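Local coordinates for protein probable dehydrogenase (Bordetella bronchiseptica, PDB 3MOI) that is probably an NAD(P)-dependent oxidoreductase of the GFO/IDH/MocA family, whose substrate is not known, at residues E79-A84 with E109-A114; D184-I189 with A216-E221. One frame throughout, in Å; residues are numbered along the deposited sequence.

Interaction 1: E79-A84 with E109-A114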
loop_
_atom_site.group_PDB
_atom_site.type_symbol
_atom_site.label_atom_id
_atom_site.label_comp_id
_atom_site.label_asym_id
_atom_site.label_seq_id
_atom_site.Cartn_x
_atom_site.Cartn_y
_atom_site.Cartn_z
ATOM N N GLU A 79 2.852 5.388 -36.762
ATOM C CA GLU A 79 3.405 5.391 -38.115
ATOM C C GLU A 79 4.866 4.933 -38.114
ATOM O O GLU A 79 5.317 4.351 -39.063
ATOM C CB GLU A 79 3.280 6.770 -38.787
ATOM C CG GLU A 79 4.161 7.852 -38.130
ATOM C CD GLU A 79 3.809 9.275 -38.601
ATOM O OE1 GLU A 79 4.587 9.739 -39.533
ATOM O OE2 GLU A 79 2.784 9.886 -38.050
ATOM N N HIS A 80 5.587 5.197 -37.040
ATOM C CA HIS A 80 6.983 4.756 -36.990
ATOM C C HIS A 80 7.019 3.215 -36.954
ATOM O O HIS A 80 7.808 2.572 -37.623
ATOM C CB HIS A 80 7.743 5.385 -35.795
ATOM C CG HIS A 80 8.256 6.777 -36.028
ATOM N ND1 HIS A 80 8.729 7.576 -34.994
ATOM C CD2 HIS A 80 8.414 7.500 -37.168
ATOM C CE1 HIS A 80 9.148 8.731 -35.494
ATOM N NE2 HIS A 80 8.967 8.713 -36.811
ATOM N N VAL A 81 6.085 2.618 -36.232
ATOM C CA VAL A 81 6.036 1.173 -36.137
ATOM C C VAL A 81 5.592 0.535 -37.439
ATOM O O VAL A 81 6.183 -0.467 -37.897
ATOM C CB VAL A 81 5.176 0.744 -34.950
ATOM C CG1 VAL A 81 4.605 -0.653 -35.172
ATOM C CG2 VAL A 81 6.023 0.858 -33.638
ATOM N N VAL A 82 4.567 1.088 -38.063
ATOM C CA VAL A 82 4.181 0.592 -39.363
ATOM C C VAL A 82 5.299 0.719 -40.363
ATOM O O VAL A 82 5.575 -0.174 -41.141
ATOM C CB VAL A 82 2.955 1.330 -39.870
ATOM C CG1 VAL A 82 2.695 0.995 -41.351
ATOM C CG2 VAL A 82 1.770 0.975 -38.921
ATOM N N GLN A 83 5.973 1.833 -40.352
ATOM C CA GLN A 83 7.003 2.027 -41.335
ATOM C C GLN A 83 8.130 1.010 -41.143
ATOM O O GLN A 83 8.583 0.394 -42.122
ATOM C CB GLN A 83 7.594 3.421 -41.234
ATOM C CG GLN A 83 6.892 4.484 -41.956
ATOM C CD GLN A 83 7.509 5.811 -41.614
ATOM O OE1 GLN A 83 8.465 6.220 -42.232
ATOM N NE2 GLN A 83 7.009 6.454 -40.597
ATOM N N ALA A 84 8.592 0.822 -39.910
ATOM C CA ALA A 84 9.677 -0.147 -39.698
ATOM C C ALA A 84 9.241 -1.552 -40.085
ATOM O O ALA A 84 9.991 -2.276 -40.729
ATOM C CB ALA A 84 10.165 -0.128 -38.279
ATOM N N GLU A 109 -1.390 -5.272 -36.491
ATOM C CA GLU A 109 -1.652 -5.865 -37.772
ATOM C C GLU A 109 -0.408 -5.749 -38.660
ATOM O O GLU A 109 0.024 -6.717 -39.288
ATOM C CB GLU A 109 -2.937 -5.278 -38.354
ATOM C CG GLU A 109 -4.186 -5.614 -37.476
ATOM C CD GLU A 109 -5.521 -4.847 -37.813
ATOM O OE1 GLU A 109 -5.506 -3.771 -38.470
ATOM O OE2 GLU A 109 -6.612 -5.342 -37.400
ATOM N N ALA A 110 0.248 -4.608 -38.583
ATOM C CA ALA A 110 1.479 -4.400 -39.347
ATOM C C ALA A 110 2.613 -5.333 -38.883
ATOM O O ALA A 110 3.300 -5.954 -39.699
ATOM C CB ALA A 110 1.921 -2.942 -39.255
ATOM N N VAL A 111 2.798 -5.445 -37.584
ATOM C CA VAL A 111 3.878 -6.273 -37.049
ATOM C C VAL A 111 3.629 -7.708 -37.404
ATOM O O VAL A 111 4.544 -8.367 -37.886
ATOM C CB VAL A 111 4.035 -6.069 -35.505
ATOM C CG1 VAL A 111 4.752 -7.202 -34.857
ATOM C CG2 VAL A 111 4.697 -4.703 -35.239
ATOM N N GLU A 112 2.396 -8.175 -37.248
ATOM C CA GLU A 112 2.071 -9.587 -37.478
ATOM C C GLU A 112 2.179 -9.945 -38.933
ATOM O O GLU A 112 2.815 -10.915 -39.252
ATOM C CB GLU A 112 0.701 -9.978 -36.870
ATOM C CG GLU A 112 0.795 -9.932 -35.368
ATOM C CD GLU A 112 -0.490 -10.236 -34.579
ATOM O OE1 GLU A 112 -1.602 -10.343 -35.130
ATOM O OE2 GLU A 112 -0.363 -10.328 -33.341
ATOM N N ARG A 113 1.625 -9.143 -39.824
ATOM C CA ARG A 113 1.756 -9.352 -41.259
ATOM C C ARG A 113 3.193 -9.237 -41.736
ATOM O O ARG A 113 3.620 -9.897 -42.650
ATOM C CB ARG A 113 0.847 -8.307 -41.976
ATOM C CG ARG A 113 0.905 -8.194 -43.582
ATOM C CD ARG A 113 0.088 -6.880 -44.141
ATOM N NE ARG A 113 -1.141 -6.669 -43.308
ATOM C CZ ARG A 113 -1.457 -5.593 -42.551
ATOM N NH1 ARG A 113 -0.694 -4.484 -42.496
ATOM N NH2 ARG A 113 -2.589 -5.623 -41.836
ATOM N N ALA A 114 3.977 -8.388 -41.143
ATOM C CA ALA A 114 5.369 -8.397 -41.548
ATOM C C ALA A 114 6.187 -9.604 -40.976
ATOM O O ALA A 114 7.250 -9.925 -41.509
ATOM C CB ALA A 114 6.073 -7.051 -41.205
#

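Interaction 2: D184-I189 with A216-E221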
loop_
_atom_site.group_PDB
_atom_site.type_symbol
_atom_site.label_atom_id
_atom_site.label_comp_id
_atom_site.label_asym_id
_atom_site.label_seq_id
_atom_site.Cartn_x
_atom_site.Cartn_y
_atom_site.Cartn_z
ATOM N N ASP A 184 2.641 -3.158 -15.766
ATOM C CA ASP A 184 3.429 -4.167 -16.471
ATOM C C ASP A 184 4.143 -5.077 -15.503
ATOM O O ASP A 184 4.323 -6.267 -15.787
ATOM C CB ASP A 184 4.468 -3.539 -17.386
ATOM C CG ASP A 184 3.853 -2.862 -18.600
ATOM O OD1 ASP A 184 2.756 -3.262 -19.044
ATOM O OD2 ASP A 184 4.467 -1.899 -19.083
ATOM N N SER A 185 4.535 -4.529 -14.343
ATOM C CA SER A 185 5.236 -5.345 -13.365
ATOM C C SER A 185 4.289 -6.362 -12.767
ATOM O O SER A 185 4.673 -7.547 -12.537
ATOM C CB SER A 185 5.872 -4.467 -12.292
ATOM O OG SER A 185 6.793 -3.594 -12.960
ATOM N N ILE A 186 3.060 -5.915 -12.527
ATOM C CA ILE A 186 2.061 -6.805 -11.950
ATOM C C ILE A 186 1.803 -7.934 -12.931
ATOM O O ILE A 186 1.885 -9.074 -12.577
ATOM C CB ILE A 186 0.816 -6.054 -11.610
ATOM C CG1 ILE A 186 1.078 -5.118 -10.410
ATOM C CG2 ILE A 186 -0.280 -6.970 -11.280
ATOM C CD1 ILE A 186 -0.006 -4.091 -10.201
ATOM N N LYS A 187 1.569 -7.641 -14.189
ATOM C CA LYS A 187 1.452 -8.699 -15.158
ATOM C C LYS A 187 2.676 -9.625 -15.264
ATOM O O LYS A 187 2.543 -10.842 -15.461
ATOM C CB LYS A 187 1.207 -8.097 -16.494
ATOM C CG LYS A 187 -0.161 -7.379 -16.607
ATOM C CD LYS A 187 -0.578 -7.404 -18.080
ATOM C CE LYS A 187 -0.005 -6.339 -18.851
ATOM N NZ LYS A 187 -0.525 -6.395 -20.235
ATOM N N THR A 188 3.857 -9.053 -15.196
ATOM C CA THR A 188 5.054 -9.837 -15.333
ATOM C C THR A 188 5.252 -10.795 -14.137
ATOM O O THR A 188 5.446 -11.989 -14.316
ATOM C CB THR A 188 6.252 -8.924 -15.441
ATOM O OG1 THR A 188 6.216 -8.197 -16.686
ATOM C CG2 THR A 188 7.552 -9.720 -15.325
ATOM N N ILE A 189 5.152 -10.266 -12.900
ATOM C CA ILE A 189 5.268 -11.069 -11.706
ATOM C C ILE A 189 4.212 -12.154 -11.732
ATOM O O ILE A 189 4.515 -13.278 -11.394
ATOM C CB ILE A 189 5.112 -10.211 -10.455
ATOM C CG1 ILE A 189 6.322 -9.291 -10.292
ATOM C CG2 ILE A 189 4.964 -11.062 -9.177
ATOM C CD1 ILE A 189 6.031 -7.954 -9.516
ATOM N N ALA A 216 -5.597 2.233 -6.840
ATOM C CA ALA A 216 -6.285 1.167 -7.595
ATOM C C ALA A 216 -6.153 -0.206 -7.012
ATOM O O ALA A 216 -5.124 -0.548 -6.441
ATOM C CB ALA A 216 -5.796 1.105 -9.099
ATOM N N MET A 217 -7.207 -0.994 -7.220
ATOM C CA MET A 217 -7.208 -2.382 -6.939
ATOM C C MET A 217 -7.482 -3.111 -8.250
ATOM O O MET A 217 -8.574 -2.958 -8.893
ATOM C CB MET A 217 -8.250 -2.791 -5.892
ATOM C CG MET A 217 -7.808 -4.171 -5.279
ATOM S SD MET A 217 -8.725 -4.952 -4.005
ATOM C CE MET A 217 -9.370 -3.461 -3.550
ATOM N N LEU A 218 -6.534 -3.957 -8.599
ATOM C CA LEU A 218 -6.597 -4.705 -9.825
ATOM C C LEU A 218 -6.986 -6.137 -9.507
ATOM O O LEU A 218 -6.287 -6.826 -8.713
ATOM C CB LEU A 218 -5.212 -4.686 -10.489
ATOM C CG LEU A 218 -4.788 -3.563 -11.448
ATOM C CD1 LEU A 218 -5.384 -2.264 -11.166
ATOM C CD2 LEU A 218 -3.252 -3.462 -11.626
ATOM N N THR A 219 -8.065 -6.614 -10.096
ATOM C CA THR A 219 -8.406 -8.008 -9.900
ATOM C C THR A 219 -7.734 -8.886 -10.993
ATOM O O THR A 219 -7.852 -8.624 -12.174
ATOM C CB THR A 219 -9.903 -8.226 -9.949
ATOM O OG1 THR A 219 -10.509 -7.435 -8.922
ATOM C CG2 THR A 219 -10.235 -9.729 -9.751
ATOM N N LEU A 220 -7.038 -9.928 -10.580
ATOM C CA LEU A 220 -6.412 -10.813 -11.507
ATOM C C LEU A 220 -7.323 -12.023 -11.684
ATOM O O LEU A 220 -8.400 -12.154 -11.146
ATOM C CB LEU A 220 -5.032 -11.201 -11.033
ATOM C CG LEU A 220 -4.073 -10.061 -10.695
ATOM C CD1 LEU A 220 -2.783 -10.646 -10.195
ATOM C CD2 LEU A 220 -3.797 -9.153 -11.866
ATOM N N GLU A 221 -6.893 -12.932 -12.480
ATOM C CA GLU A 221 -7.822 -13.766 -13.185
ATOM C C GLU A 221 -8.094 -14.987 -12.357
ATOM O O GLU A 221 -9.196 -15.532 -12.449
ATOM C CB GLU A 221 -7.192 -14.048 -14.539
ATOM C CG GLU A 221 -7.640 -15.157 -15.370
ATOM C CD GLU A 221 -6.691 -15.215 -16.650
ATOM O OE1 GLU A 221 -5.389 -15.062 -16.541
ATOM O OE2 GLU A 221 -7.298 -15.349 -17.755
#

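Interaction 1: E79-A84 with E109-A114
Behind the meeting of Val82 with Ala110, the carbonyl oxygen Glu79 O is gripped twice by one residue: Gln83 N donates the helical bond at 2.9 Å, and Gln83 NE2 folds back to the same oxygen at 3.1 Å. NE2 stands well above the carbonyl plane, 70° out of it, on the face opposite to the backbone N-H, and its bond is moderately bent (147°). This bond lies on the far side of helix 77-86, whose near side packs on helix 101-114; the two are successive helices of the Rossmann fold, joined through strand 90-93 and running in roughly the same direction.

The contact between the two segments is thin and made by apolar side chains alone. Ala110 points its methyl at the other helix, where CB lies 3.9 Å from Val82 CG2 and 4.2 Å from Val82 CA. With such a small side chain at this point the backbones come close, Val82 CA and Ala110 CA being 5.7 Å apart. Beyond it Ser85, its OG hydrogen-bonded to Val81 O, extends the interface by touching Ala110, Val111 and Ala114.

Val81 also touches Ile70 and Val93 of the sheet, so it packs against strands and helix together. Its CG1, placed anti to the backbone N (chi1 155°), reaches Val111 CG2 at 4.1 Å.

Interaction 2: D184-I189 with A216-E221
Ile186 comes down from the helix onto two leucines of the strand and divides its branches between them, CD1 going to Leu218 and CG2 to Leu220. This is helix-on-sheet packing in the C-terminal domain of the GFO/IDH/MocA family, where helix 179-190 covers one face of the large mixed sheet at strand 213-220. Leu218 and Leu220, two residues apart on the strand, project from that same face toward the helix, and the isoleucine crosses both obliquely.

With CG1 beside its backbone N (chi1 -70°) and the chain then extended (chi2 166°), Ile186 carries CD1 to 3.6 Å from Leu218 CD2. The shorter branch, CG2, makes the looser approach, 4.2 Å from Leu220 CD2. Ile186 and Leu218 together span the 9.2 Å between their CA atoms. Ala226 and Met228 of the neighbouring strand 225-231 also touch Ile186.

The intervening residues Met217 and Thr219 reach the second subunit: Met217 packs on Met217 of that subunit, and Thr219 OG1 is hydrogen-bonded to NH2 of Arg198 of the second subunit.

Within the helix, Asp184 O takes two donors from Thr188, the backbone N at 2.9 Å and the hydroxyl OG1 at 2.8 Å. They arrive from opposite faces of the carbonyl plane, OG1 tilted 34° out of it.

How the interactions relate
Interaction 1 belongs to the N-terminal nucleotide-binding domain and interaction 2 to the C-terminal sheet domain. Their centres are 28 Å apart and their nearest atoms about 14 Å, so they do not touch; along the chain the first closes before the second opens. Helix 362-381 is reached from both: Glu112 of the 109-114 segment forms a salt bridge with Arg363, while Lys187 of the 184-189 segment pairs with Asp367 and makes a cation-pi contact with Trp364. Both contacts are packing rather than parts of an identified active site. The glycine-rich strand-turn-helix at Gly9, Gly11 and Gly14, in the same domain as interaction 1, probably contributes to the dinucleotide site. Unlike interaction 2, interaction 1 has no other chain of the assembly touching its segments.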